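PDB 5EVG: francisella virulence factor from Francisella novicida, which is of unknown function but probably contributes to virulence, and folds as a single helix packed on one face of a mixed beta sheet. Local coordinates for residues A[7-12]-A[43-48]; A[19-24]-A[70-75]; A[48-53]-A[88-93]; A[82-87]-A[95-100]. All coordinates share one frame; numbering follows the deposited sequence. Where two conformers were deposited one is given.

Interaction 1 of 4, residues A[7-12]-A[43-48]; sequences KGVYLP and QVRTST
Strand 7-12 forms an outermost strand of the sheet and pairs antiparallel with 43-48, the two axes 4.7 Å apart and 175° from one another. Three hydrogen-bonded pairs, Lys-7 with Ser-47, Val-9 with Arg-45 and Leu-11 with Gln-43, give six backbone bonds. The straightest runs from Leu-11 N to Gln-43 O (2.8 Å, 178° at the hydrogen). Gln-43 O also lies over one face of the Tyr-10 ring, toward its rim, 3.8 Å from CD2. Tyr-10 and Val-44 point to the same face of the sheet; with CG anti to the backbone N (chi1 -175°) the ring lies beside the carbonyl carbon, and Tyr-10 CD2 comes 4.2 Å from Val-44 CB. Farther along that side, Gly-8 sits opposite Thr-46, and Gly-8 CA approaches the methyl CG2 of Thr-46 to 3.9 Å. On the other face, Val-9 CG2 passes over Arg-45 CB at 4.0 Å, their side chains crossing at a slant. Val-44 and Thr-46 both face helix 56-73, and the Thr-46 hydroxyl is bonded to the carbonyl of Asn-63. Regular pairing with one face turned to a helix and the other left largely to solvent is typical of the edge of a two-layer alpha/beta sandwich.

Interaction 2 of 4, residues A[19-24]-A[70-75]; sequences PPTDPS and LAAQHG
The flat carbonyl group of Ala-72 is met on both faces: Thr-21 N of the loop 19-24 and Gly-75 N reach its oxygen from opposite sides of the plane. Segment 70-75 ends helix 56-73 in a Schellman motif, with Gly-75 at positive phi as its C-prime residue, and the loop lies across that terminus. Ala-72 O thus accepts from Gly-75 N within the motif and from Thr-21 N of the loop, the latter at 2.9 Å. The other flat group, the imidazole of His-74, presents its ND1 edge to Leu-70 O, 3.0 Å away and only 1° out of the ring plane, while the ring itself stacks with Tyr-10 of strand 7-12. The methyl of Ala-72 points into the loop, its CB touching Thr-21 O at 3.3 Å and Pro-23 CD at 4.0 Å. Thr-21 turns its methyl rather than its hydroxyl to the helix: OG1 is anti to the backbone N (chi1 -174°) and bonds Gln-25, while CG2 rests 3.5 Å from Ala-72 CA. Pro-20 covers the last turn, its CB lying 3.7 Å from Gln-73 O. Beyond it, Asp-22 shapes the loop as an Asx turn, with OD2 taking both the backbone N and the hydroxyl of Ser-24. At the other end, one water donates to Pro-19 O and to Gly-75 O, each at 2.8 Å.

Interaction 3 of 4, residues A[48-53]-A[88-93]; sequences THVSNE and GQINEL
Ile-90 reaches from the loop 88-93 toward segment 48-53, where strand 42-49 runs out into a loop, its CB directed at that segment. From CB the branches part: CG2, anti to the backbone N, presses on Val-50 O at 3.2 Å and on Ser-51 CA at 3.7 Å. CG1 carries the chain on in extended form (chi2 -175°) to CD1. This terminal methyl meets Glu-53 CG at 3.6 Å, the two side chains set askew, and stands 4.4 Å from Val-50 CG2. Val-50 O is buried here against a methyl group and has no hydrogen-bonding partner in the model. A second point of contact lies at the other end, the two segments running in nearly opposite directions. There, in one of two modelled conformers and therefore less certainly, the imidazole of His-49 brings CE1 to Asn-91 O at 3.3 Å, with that oxygen at the ring edge. The loop in front of the ring is bent by an Asx turn in which Leu-93 N donates to Asn-91 OD1. No hydrogen bond spans the two segments; the interface rests on van der Waals contact, chiefly of Ile-90. Both Ile-90 and Val-50 also touch Phe-56 at the start of helix 56-73, and Val-50 continues the pairing of strand 42-49 with the chain leading into strand 95-103 through Ser-94.

Interaction 4 of 4, residues A[82-87]-A[95-100]; sequences ICLYPE and SVQLRG
Strands 78-84 and 95-103 form a beta hairpin, and the side of it that bears Cys-83, Val-96 and Leu-98, all three buried, is the tightly packed one. Cys-83 SG approaches Leu-98 CD1 at 4.2 Å and is itself held by a disulfide to Cys-60 of the helix. Just past the strand end, Tyr-85 swings its ring back to Val-96 and meets it obliquely: with CG beside the backbone N (chi1 -62°), Tyr-85 CE1 comes to 3.6 Å from Val-96 CG1. Pro-86 closes this end, its CD 3.3 Å from Ser-95 O. Four backbone hydrogen bonds tie the strands through the pairs Ile-82 with Arg-99 and Leu-84 with Gln-97. The shortest, from Leu-84 N to Gln-97 O, measures 2.6 Å. Gln-97 O is also approached by Cys-83 CA at 3.1 Å. By contrast, the face of Ile-82, Leu-84, Gln-97 and Arg-99 is the solvent side, its residues partly or fully exposed. There Leu-84 CB and Gln-97 CB stand 4.1 Å apart, and Ile-82 CG2 lies over one face of the Arg-99 guanidinium in one of two conformers, a tentative overlap. Strand 95-103 bonds on its other edge to strand 42-49, while Tyr-85, Val-96 and Leu-98 lie against helix 56-73, which covers the packed face.

Overall arrangement
Interactions 1 and 4 are successive strand pairings of one sheet, their centres 11 Å apart, and the middle strands 42-49 and 95-103 join them through probable hydrogen bonds such as Thr-46 O to Leu-98 N (2.8 Å). Interaction 3 shares Thr-48 with interaction 1 and extends the sheet's end into loops; its centre is 12 Å from that of interaction 4, and Val-50 CG1 meets Pro-86 CG at 3.8 Å. Interaction 2 lies at the far end of helix 56-73, about 30 Å from interaction 3 between centres. It touches interaction 1 where Tyr-10 CE1 reaches His-74 CG at 3.3 Å. The helix thus has a loop contact near each end.

Interaction 1 of 4, residues A[7-12]-A[43-48]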
loop_
_atom_site.group_PDB
_atom_site.type_symbol
_atom_site.label_atom_id
_atom_site.label_comp_id
_atom_site.label_asym_id
_atom_site.label_seq_id
_atom_site.Cartn_x
_atom_site.Cartn_y
_atom_site.Cartn_z
ATOM N N LYS A 7 -7.593 7.227 -0.976
ATOM C CA LYS A 7 -8.488 6.161 -0.563
ATOM C C LYS A 7 -7.676 4.911 -0.241
ATOM O O LYS A 7 -6.560 4.728 -0.730
ATOM C CB LYS A 7 -9.511 5.859 -1.657
ATOM C CG LYS A 7 -10.013 7.095 -2.405
ATOM C CD LYS A 7 -10.631 8.122 -1.466
ATOM C CE LYS A 7 -10.956 9.409 -2.204
ATOM N NZ LYS A 7 -11.362 10.491 -1.267
ATOM N N GLY A 8 -8.249 4.046 0.591
ATOM C CA GLY A 8 -7.537 2.860 1.016
ATOM C C GLY A 8 -8.402 1.827 1.698
ATOM O O GLY A 8 -9.283 2.167 2.495
ATOM N N VAL A 9 -8.159 0.556 1.387
ATOM C CA VAL A 9 -8.832 -0.555 2.042
ATOM C C VAL A 9 -7.770 -1.510 2.560
ATOM O O VAL A 9 -6.706 -1.666 1.952
ATOM C CB VAL A 9 -9.806 -1.287 1.098
ATOM C CG1 VAL A 9 -10.889 -0.342 0.619
ATOM C CG2 VAL A 9 -9.058 -1.859 -0.081
ATOM N N TYR A 10 -8.042 -2.124 3.699
ATOM C CA TYR A 10 -7.217 -3.205 4.213
ATOM C C TYR A 10 -8.072 -4.460 4.208
ATOM O O TYR A 10 -9.201 -4.435 4.706
ATOM C CB TYR A 10 -6.697 -2.894 5.617
ATOM C CG TYR A 10 -5.730 -3.928 6.154
ATOM C CD1 TYR A 10 -6.191 -5.047 6.830
ATOM C CD2 TYR A 10 -4.355 -3.782 5.989
ATOM C CE1 TYR A 10 -5.316 -6.000 7.323
ATOM C CE2 TYR A 10 -3.470 -4.731 6.485
ATOM C CZ TYR A 10 -3.956 -5.833 7.154
ATOM O OH TYR A 10 -3.086 -6.783 7.653
ATOM N N LEU A 11 -7.551 -5.535 3.613
ATOM C CA LEU A 11 -8.289 -6.786 3.458
ATOM C C LEU A 11 -7.631 -7.862 4.312
ATOM O O LEU A 11 -6.648 -8.482 3.871
ATOM C CB LEU A 11 -8.313 -7.221 1.988
ATOM C CG LEU A 11 -8.901 -6.305 0.917
ATOM C CD1 LEU A 11 -8.639 -6.882 -0.457
ATOM C CD2 LEU A 11 -10.380 -6.102 1.127
ATOM N N PRO A 12 -8.125 -8.138 5.524
ATOM C CA PRO A 12 -7.444 -9.112 6.385
ATOM C C PRO A 12 -7.550 -10.510 5.800
ATOM O O PRO A 12 -8.572 -10.884 5.221
ATOM C CB PRO A 12 -8.195 -9.008 7.721
ATOM C CG PRO A 12 -9.090 -7.801 7.592
ATOM C CD PRO A 12 -9.378 -7.666 6.131
ATOM N N GLN A 43 -3.960 -7.877 2.633
ATOM C CA GLN A 43 -3.622 -7.035 1.498
ATOM C C GLN A 43 -4.065 -5.608 1.776
ATOM O O GLN A 43 -4.967 -5.348 2.583
ATOM C CB GLN A 43 -4.274 -7.541 0.204
ATOM C CG GLN A 43 -3.793 -8.901 -0.231
ATOM C CD GLN A 43 -4.297 -9.279 -1.605
ATOM O OE1 GLN A 43 -4.899 -8.461 -2.303
ATOM N NE2 GLN A 43 -4.065 -10.529 -2.000
ATOM N N VAL A 44 -3.408 -4.679 1.101
ATOM C CA VAL A 44 -3.748 -3.273 1.239
ATOM C C VAL A 44 -3.697 -2.634 -0.142
ATOM O O VAL A 44 -2.776 -2.893 -0.925
ATOM C CB VAL A 44 -2.823 -2.565 2.251
ATOM C CG1 VAL A 44 -1.375 -2.613 1.812
ATOM C CG2 VAL A 44 -3.276 -1.134 2.478
ATOM N N ARG A 45 -4.723 -1.853 -0.462
ATOM C CA ARG A 45 -4.829 -1.172 -1.742
ATOM C C ARG A 45 -5.131 0.289 -1.450
ATOM O O ARG A 45 -6.045 0.581 -0.673
ATOM C CB ARG A 45 -5.932 -1.779 -2.614
ATOM C CG ARG A 45 -5.850 -3.305 -2.755
ATOM C CD ARG A 45 -6.321 -3.757 -4.125
ATOM N NE ARG A 45 -5.884 -5.121 -4.418
ATOM C CZ ARG A 45 -5.589 -5.568 -5.634
ATOM N NH1 ARG A 45 -5.672 -4.751 -6.678
ATOM N NH2 ARG A 45 -5.200 -6.826 -5.810
ATOM N N THR A 46 -4.353 1.197 -2.041
ATOM C CA THR A 46 -4.583 2.633 -1.886
ATOM C C THR A 46 -4.476 3.314 -3.245
ATOM O O THR A 46 -3.885 2.771 -4.184
ATOM C CB THR A 46 -3.600 3.273 -0.891
ATOM O OG1 THR A 46 -2.265 3.216 -1.412
ATOM C CG2 THR A 46 -3.661 2.545 0.453
ATOM N N SER A 47 -5.072 4.508 -3.350
ATOM C CA SER A 47 -5.189 5.175 -4.636
ATOM C C SER A 47 -5.330 6.681 -4.441
ATOM O O SER A 47 -5.963 7.133 -3.483
ATOM C CB SER A 47 -6.399 4.636 -5.410
ATOM O OG SER A 47 -6.536 5.273 -6.658
ATOM N N THR A 48 -4.756 7.448 -5.382
ATOM C CA THR A 48 -4.890 8.904 -5.452
ATOM C C THR A 48 -4.941 9.330 -6.916
ATOM O O THR A 48 -4.161 8.832 -7.739
ATOM C CB THR A 48 -3.719 9.628 -4.759
ATOM O OG1 THR A 48 -3.505 9.062 -3.465
ATOM C CG2 THR A 48 -4.023 11.128 -4.587
#

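Interaction 2 of 4, residues A[19-24]-A[70-75]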
loop_
_atom_site.group_PDB
_atom_site.type_symbol
_atom_site.label_atom_id
_atom_site.label_comp_id
_atom_site.label_asym_id
_atom_site.label_seq_id
_atom_site.Cartn_x
_atom_site.Cartn_y
_atom_site.Cartn_z
ATOM N N PRO A 19 -2.553 -6.778 17.840
ATOM C CA PRO A 19 -2.497 -5.457 18.486
ATOM C C PRO A 19 -1.920 -4.422 17.538
ATOM O O PRO A 19 -0.930 -4.692 16.842
ATOM C CB PRO A 19 -1.576 -5.676 19.698
ATOM C CG PRO A 19 -0.920 -6.990 19.491
ATOM C CD PRO A 19 -1.716 -7.784 18.517
ATOM N N PRO A 20 -2.514 -3.231 17.478
ATOM C CA PRO A 20 -2.024 -2.210 16.543
ATOM C C PRO A 20 -0.587 -1.824 16.844
ATOM O O PRO A 20 -0.127 -1.891 17.983
ATOM C CB PRO A 20 -2.971 -1.026 16.776
ATOM C CG PRO A 20 -4.198 -1.627 17.368
ATOM C CD PRO A 20 -3.739 -2.811 18.174
ATOM N N THR A 21 0.122 -1.412 15.802
ATOM C CA THR A 21 1.465 -0.873 15.932
ATOM C C THR A 21 1.484 0.556 15.387
ATOM O O THR A 21 0.484 1.063 14.878
ATOM C CB THR A 21 2.482 -1.761 15.216
ATOM O OG1 THR A 21 3.800 -1.275 15.489
ATOM C CG2 THR A 21 2.236 -1.743 13.717
ATOM N N ASP A 22 2.672 1.243 15.533
ATOM C CA ASP A 22 2.813 2.615 15.058
ATOM C C ASP A 22 3.354 2.618 13.629
ATOM O O ASP A 22 4.201 1.780 13.286
ATOM C CB ASP A 22 3.748 3.405 15.978
ATOM C CG ASP A 22 3.861 4.878 15.594
ATOM O OD1 ASP A 22 2.953 5.672 15.945
ATOM O OD2 ASP A 22 4.871 5.247 14.956
ATOM N N PRO A 23 2.869 3.531 12.772
ATOM C CA PRO A 23 3.400 3.590 11.400
ATOM C C PRO A 23 4.920 3.572 11.334
ATOM O O PRO A 23 5.471 2.903 10.451
ATOM C CB PRO A 23 2.811 4.900 10.859
ATOM C CG PRO A 23 1.503 5.029 11.585
ATOM C CD PRO A 23 1.784 4.510 12.983
ATOM N N SER A 24 5.617 4.249 12.266
ATOM C CA SER A 24 7.078 4.252 12.220
ATOM C C SER A 24 7.691 2.853 12.368
ATOM O O SER A 24 8.875 2.670 12.046
ATOM C CB SER A 24 7.649 5.173 13.295
ATOM O OG SER A 24 7.339 4.710 14.598
ATOM N N LEU A 70 -2.797 1.956 7.433
ATOM C CA LEU A 70 -3.742 0.846 7.532
ATOM C C LEU A 70 -3.060 -0.420 8.034
ATOM O O LEU A 70 -3.633 -1.166 8.842
ATOM C CB LEU A 70 -4.383 0.580 6.165
ATOM C CG LEU A 70 -5.302 1.672 5.640
ATOM C CD1 LEU A 70 -5.800 1.348 4.240
ATOM C CD2 LEU A 70 -6.456 1.858 6.616
ATOM N N ALA A 71 -1.851 -0.701 7.543
ATOM C CA ALA A 71 -1.154 -1.902 8.001
ATOM C C ALA A 71 -0.837 -1.806 9.490
ATOM O O ALA A 71 -1.059 -2.763 10.246
ATOM C CB ALA A 71 0.120 -2.112 7.187
ATOM N N ALA A 72 -0.348 -0.645 9.935
ATOM C CA ALA A 72 -0.063 -0.459 11.357
ATOM C C ALA A 72 -1.323 -0.613 12.207
ATOM O O ALA A 72 -1.266 -1.142 13.324
ATOM C CB ALA A 72 0.585 0.909 11.597
ATOM N N GLN A 73 -2.474 -0.158 11.698
ATOM C CA GLN A 73 -3.715 -0.308 12.454
ATOM C C GLN A 73 -4.085 -1.772 12.647
ATOM O O GLN A 73 -4.697 -2.125 13.663
ATOM C CB GLN A 73 -4.851 0.440 11.757
ATOM C CG GLN A 73 -4.794 1.949 11.943
ATOM C CD GLN A 73 -5.760 2.705 11.031
ATOM O OE1 GLN A 73 -6.565 2.105 10.307
ATOM N NE2 GLN A 73 -5.677 4.032 11.064
ATOM N N HIS A 74 -3.719 -2.636 11.700
ATOM C CA HIS A 74 -3.996 -4.065 11.804
ATOM C C HIS A 74 -2.837 -4.860 12.395
ATOM O O HIS A 74 -2.886 -6.097 12.403
ATOM C CB HIS A 74 -4.388 -4.620 10.434
ATOM C CG HIS A 74 -5.747 -4.188 10.000
ATOM N ND1 HIS A 74 -5.980 -2.978 9.380
ATOM C CD2 HIS A 74 -6.955 -4.778 10.141
ATOM C CE1 HIS A 74 -7.274 -2.851 9.141
ATOM N NE2 HIS A 74 -7.887 -3.930 9.593
ATOM N N GLY A 75 -1.806 -4.184 12.894
ATOM C CA GLY A 75 -0.769 -4.837 13.658
ATOM C C GLY A 75 0.416 -5.319 12.860
ATOM O O GLY A 75 1.328 -5.919 13.443
HETATM O O HOH W 1 0.974 -6.559 16.168
#

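Interaction 3 of 4, residues A[48-53]-A[88-93]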
loop_
_atom_site.group_PDB
_atom_site.type_symbol
_atom_site.label_atom_id
_atom_site.label_comp_id
_atom_site.label_asym_id
_atom_site.label_seq_id
_atom_site.Cartn_x
_atom_site.Cartn_y
_atom_site.Cartn_z
ATOM N N THR A 48 -4.756 7.448 -5.382
ATOM C CA THR A 48 -4.890 8.904 -5.452
ATOM C C THR A 48 -4.941 9.330 -6.916
ATOM O O THR A 48 -4.161 8.832 -7.739
ATOM C CB THR A 48 -3.719 9.628 -4.759
ATOM O OG1 THR A 48 -3.505 9.062 -3.465
ATOM C CG2 THR A 48 -4.023 11.128 -4.587
ATOM N N HIS A 49 -5.859 10.240 -7.232
ATOM C CA HIS A 49 -5.944 10.770 -8.585
ATOM C C HIS A 49 -4.674 11.539 -8.940
ATOM O O HIS A 49 -4.034 12.155 -8.086
ATOM C CB HIS A 49 -7.162 11.680 -8.732
ATOM C CG HIS A 49 -7.213 12.394 -10.044
ATOM N ND1 HIS A 49 -7.660 11.792 -11.199
ATOM C CD2 HIS A 49 -6.826 13.644 -10.395
ATOM C CE1 HIS A 49 -7.573 12.649 -12.202
ATOM N NE2 HIS A 49 -7.066 13.777 -11.743
ATOM N N VAL A 50 -4.319 11.518 -10.222
ATOM C CA VAL A 50 -3.121 12.183 -10.717
ATOM C C VAL A 50 -3.477 12.981 -11.967
ATOM O O VAL A 50 -4.201 12.493 -12.845
ATOM C CB VAL A 50 -1.988 11.168 -10.993
ATOM C CG1 VAL A 50 -2.432 10.076 -11.957
ATOM C CG2 VAL A 50 -0.747 11.875 -11.497
ATOM N N SER A 51 -2.992 14.220 -12.038
ATOM C CA SER A 51 -3.183 15.043 -13.226
ATOM C C SER A 51 -1.877 15.486 -13.871
ATOM O O SER A 51 -1.919 16.165 -14.903
ATOM C CB SER A 51 -4.049 16.273 -12.900
ATOM O OG SER A 51 -4.105 16.541 -11.510
ATOM N N ASN A 52 -0.727 15.104 -13.315
ATOM C CA ASN A 52 0.562 15.508 -13.861
ATOM C C ASN A 52 1.586 14.420 -13.580
ATOM O O ASN A 52 1.644 13.888 -12.468
ATOM C CB ASN A 52 1.031 16.847 -13.268
ATOM C CG ASN A 52 2.159 17.486 -14.068
ATOM O OD1 ASN A 52 2.937 16.794 -14.724
ATOM N ND2 ASN A 52 2.249 18.820 -14.016
ATOM N N GLU A 53 2.397 14.104 -14.594
ATOM C CA GLU A 53 3.403 13.053 -14.446
ATOM C C GLU A 53 4.462 13.420 -13.416
ATOM O O GLU A 53 5.036 12.535 -12.771
ATOM C CB GLU A 53 4.074 12.772 -15.791
ATOM C CG GLU A 53 3.183 12.107 -16.830
ATOM C CD GLU A 53 3.951 11.752 -18.096
ATOM O OE1 GLU A 53 5.199 11.658 -18.030
ATOM O OE2 GLU A 53 3.315 11.573 -19.156
ATOM N N GLY A 88 -0.256 5.947 -20.480
ATOM C CA GLY A 88 -0.658 6.786 -21.591
ATOM C C GLY A 88 -1.022 8.196 -21.184
ATOM O O GLY A 88 -0.444 8.744 -20.240
ATOM N N GLN A 89 -1.977 8.797 -21.891
ATOM C CA GLN A 89 -2.370 10.167 -21.595
ATOM C C GLN A 89 -3.129 10.220 -20.272
ATOM O O GLN A 89 -4.038 9.419 -20.026
ATOM C CB GLN A 89 -3.216 10.744 -22.735
ATOM C CG GLN A 89 -4.600 10.124 -22.896
ATOM C CD GLN A 89 -5.476 10.883 -23.874
ATOM O OE1 GLN A 89 -5.117 11.059 -25.040
ATOM N NE2 GLN A 89 -6.632 11.346 -23.400
ATOM N N ILE A 90 -2.740 11.160 -19.416
ATOM C CA ILE A 90 -3.374 11.336 -18.115
ATOM C C ILE A 90 -4.674 12.111 -18.298
ATOM O O ILE A 90 -4.710 13.126 -19.003
ATOM C CB ILE A 90 -2.424 12.063 -17.151
ATOM C CG1 ILE A 90 -1.190 11.198 -16.869
ATOM C CG2 ILE A 90 -3.131 12.410 -15.857
ATOM C CD1 ILE A 90 -0.258 11.793 -15.842
ATOM N N ASN A 91 -5.750 11.632 -17.676
ATOM C CA ASN A 91 -7.037 12.313 -17.764
ATOM C C ASN A 91 -7.685 12.322 -16.382
ATOM O O ASN A 91 -7.057 11.994 -15.367
ATOM C CB ASN A 91 -7.931 11.664 -18.832
ATOM C CG ASN A 91 -8.248 10.203 -18.543
ATOM O OD1 ASN A 91 -8.194 9.744 -17.401
ATOM N ND2 ASN A 91 -8.606 9.469 -19.592
ATOM N N GLU A 92 -8.965 12.689 -16.351
ATOM C CA GLU A 92 -9.703 12.869 -15.106
ATOM C C GLU A 92 -10.031 11.555 -14.400
ATOM O O GLU A 92 -10.602 11.589 -13.303
ATOM C CB GLU A 92 -10.983 13.668 -15.380
ATOM C CG GLU A 92 -12.027 12.930 -16.214
ATOM C CD GLU A 92 -11.775 12.969 -17.721
ATOM O OE1 GLU A 92 -10.644 13.274 -18.156
ATOM O OE2 GLU A 92 -12.718 12.667 -18.473
ATOM N N LEU A 93 -9.674 10.407 -14.976
ATOM C CA LEU A 93 -9.820 9.125 -14.305
ATOM C C LEU A 93 -8.479 8.498 -13.957
ATOM O O LEU A 93 -8.446 7.382 -13.425
ATOM C CB LEU A 93 -10.641 8.170 -15.173
ATOM C CG LEU A 93 -11.966 8.738 -15.675
ATOM C CD1 LEU A 93 -12.410 8.043 -16.938
ATOM C CD2 LEU A 93 -13.022 8.621 -14.595
#

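Interaction 4 of 4, residues A[82-87]-A[95-100]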
loop_
_atom_site.group_PDB
_atom_site.type_symbol
_atom_site.label_atom_id
_atom_site.label_comp_id
_atom_site.label_asym_id
_atom_site.label_seq_id
_atom_site.Cartn_x
_atom_site.Cartn_y
_atom_site.Cartn_z
ATOM N N ILE A 82 3.841 -2.355 -4.417
ATOM C CA ILE A 82 4.199 -1.812 -5.720
ATOM C C ILE A 82 3.204 -0.708 -6.046
ATOM O O ILE A 82 2.024 -0.821 -5.707
ATOM C CB ILE A 82 4.185 -2.930 -6.785
ATOM C CG1 ILE A 82 4.615 -2.391 -8.147
ATOM C CG2 ILE A 82 2.792 -3.537 -6.890
ATOM C CD1 ILE A 82 4.889 -3.521 -9.115
ATOM N N CYS A 83 3.690 0.385 -6.652
ATOM C CA CYS A 83 2.823 1.448 -7.154
ATOM C C CYS A 83 2.522 1.205 -8.625
ATOM O O CYS A 83 3.395 0.780 -9.386
ATOM C CB CYS A 83 3.467 2.824 -6.986
ATOM S SG CYS A 83 3.222 3.443 -5.302
ATOM N N LEU A 84 1.283 1.476 -9.012
ATOM C CA LEU A 84 0.843 1.298 -10.387
ATOM C C LEU A 84 0.548 2.666 -10.974
ATOM O O LEU A 84 -0.149 3.485 -10.356
ATOM C CB LEU A 84 -0.378 0.383 -10.462
ATOM C CG LEU A 84 -0.237 -0.982 -9.801
ATOM C CD1 LEU A 84 -1.560 -1.711 -9.784
ATOM C CD2 LEU A 84 0.764 -1.767 -10.599
ATOM N N TYR A 85 1.104 2.926 -12.128
ATOM C CA TYR A 85 1.005 4.263 -12.679
ATOM C C TYR A 85 0.146 4.271 -13.941
ATOM O O TYR A 85 0.097 3.277 -14.673
ATOM C CB TYR A 85 2.410 4.797 -12.986
ATOM C CG TYR A 85 3.255 4.903 -11.750
ATOM C CD1 TYR A 85 3.208 6.031 -10.940
ATOM C CD2 TYR A 85 4.074 3.847 -11.355
ATOM C CE1 TYR A 85 3.978 6.115 -9.780
ATOM C CE2 TYR A 85 4.836 3.924 -10.208
ATOM C CZ TYR A 85 4.790 5.053 -9.425
ATOM O OH TYR A 85 5.558 5.101 -8.283
ATOM N N PRO A 86 -0.566 5.367 -14.222
ATOM C CA PRO A 86 -1.408 5.389 -15.422
ATOM C C PRO A 86 -0.575 5.163 -16.673
ATOM O O PRO A 86 0.562 5.630 -16.780
ATOM C CB PRO A 86 -2.042 6.788 -15.395
ATOM C CG PRO A 86 -1.167 7.597 -14.503
ATOM C CD PRO A 86 -0.631 6.637 -13.481
ATOM N N GLU A 87 -1.147 4.401 -17.607
ATOM C CA GLU A 87 -0.543 4.114 -18.904
ATOM C C GLU A 87 -1.110 5.076 -19.946
ATOM O O GLU A 87 -2.302 5.019 -20.271
ATOM C CB GLU A 87 -0.818 2.667 -19.303
ATOM C CG GLU A 87 -0.385 1.649 -18.254
ATOM C CD GLU A 87 0.526 0.589 -18.833
ATOM O OE1 GLU A 87 1.324 -0.002 -18.076
ATOM O OE2 GLU A 87 0.447 0.357 -20.061
ATOM N N SER A 95 -5.110 7.589 -12.024
ATOM C CA SER A 95 -4.734 7.514 -10.626
ATOM C C SER A 95 -3.417 6.767 -10.533
ATOM O O SER A 95 -3.111 5.912 -11.372
ATOM C CB SER A 95 -5.826 6.831 -9.794
ATOM O OG SER A 95 -5.869 5.438 -10.064
ATOM N N VAL A 96 -2.621 7.129 -9.531
ATOM C CA VAL A 96 -1.515 6.291 -9.085
ATOM C C VAL A 96 -2.078 5.356 -8.024
ATOM O O VAL A 96 -2.664 5.811 -7.032
ATOM C CB VAL A 96 -0.348 7.120 -8.525
ATOM C CG1 VAL A 96 0.777 6.179 -8.068
ATOM C CG2 VAL A 96 0.160 8.116 -9.568
ATOM N N GLN A 97 -1.924 4.055 -8.243
ATOM C CA GLN A 97 -2.465 3.048 -7.349
ATOM C C GLN A 97 -1.335 2.336 -6.617
ATOM O O GLN A 97 -0.182 2.357 -7.039
ATOM C CB GLN A 97 -3.303 2.026 -8.119
ATOM C CG GLN A 97 -4.564 2.590 -8.753
ATOM C CD GLN A 97 -5.354 1.503 -9.457
ATOM O OE1 GLN A 97 -6.434 1.119 -9.008
ATOM N NE2 GLN A 97 -4.813 0.994 -10.559
ATOM N N LEU A 98 -1.673 1.725 -5.500
ATOM C CA LEU A 98 -0.704 0.943 -4.752
ATOM C C LEU A 98 -1.342 -0.387 -4.402
ATOM O O LEU A 98 -2.492 -0.428 -3.953
ATOM C CB LEU A 98 -0.240 1.685 -3.472
ATOM C CG LEU A 98 0.730 0.910 -2.567
ATOM C CD1 LEU A 98 1.573 1.906 -1.793
ATOM C CD2 LEU A 98 -0.001 -0.003 -1.594
ATOM N N ARG A 99 -0.584 -1.475 -4.577
ATOM C CA ARG A 99 -0.996 -2.813 -4.166
ATOM C C ARG A 99 0.073 -3.370 -3.238
ATOM O O ARG A 99 1.250 -3.426 -3.614
ATOM C CB ARG A 99 -1.192 -3.732 -5.377
ATOM C CG ARG A 99 -1.531 -5.174 -5.019
ATOM C CD ARG A 99 -2.045 -5.979 -6.231
ATOM N NE ARG A 99 -1.038 -6.150 -7.276
ATOM C CZ ARG A 99 -0.152 -7.140 -7.307
ATOM N NH1 ARG A 99 -0.137 -8.058 -6.353
ATOM N NH2 ARG A 99 0.722 -7.212 -8.302
ATOM N N GLY A 100 -0.333 -3.775 -2.031
ATOM C CA GLY A 100 0.613 -4.194 -1.017
ATOM C C GLY A 100 0.098 -5.388 -0.241
ATOM O O GLY A 100 -1.091 -5.716 -0.280
#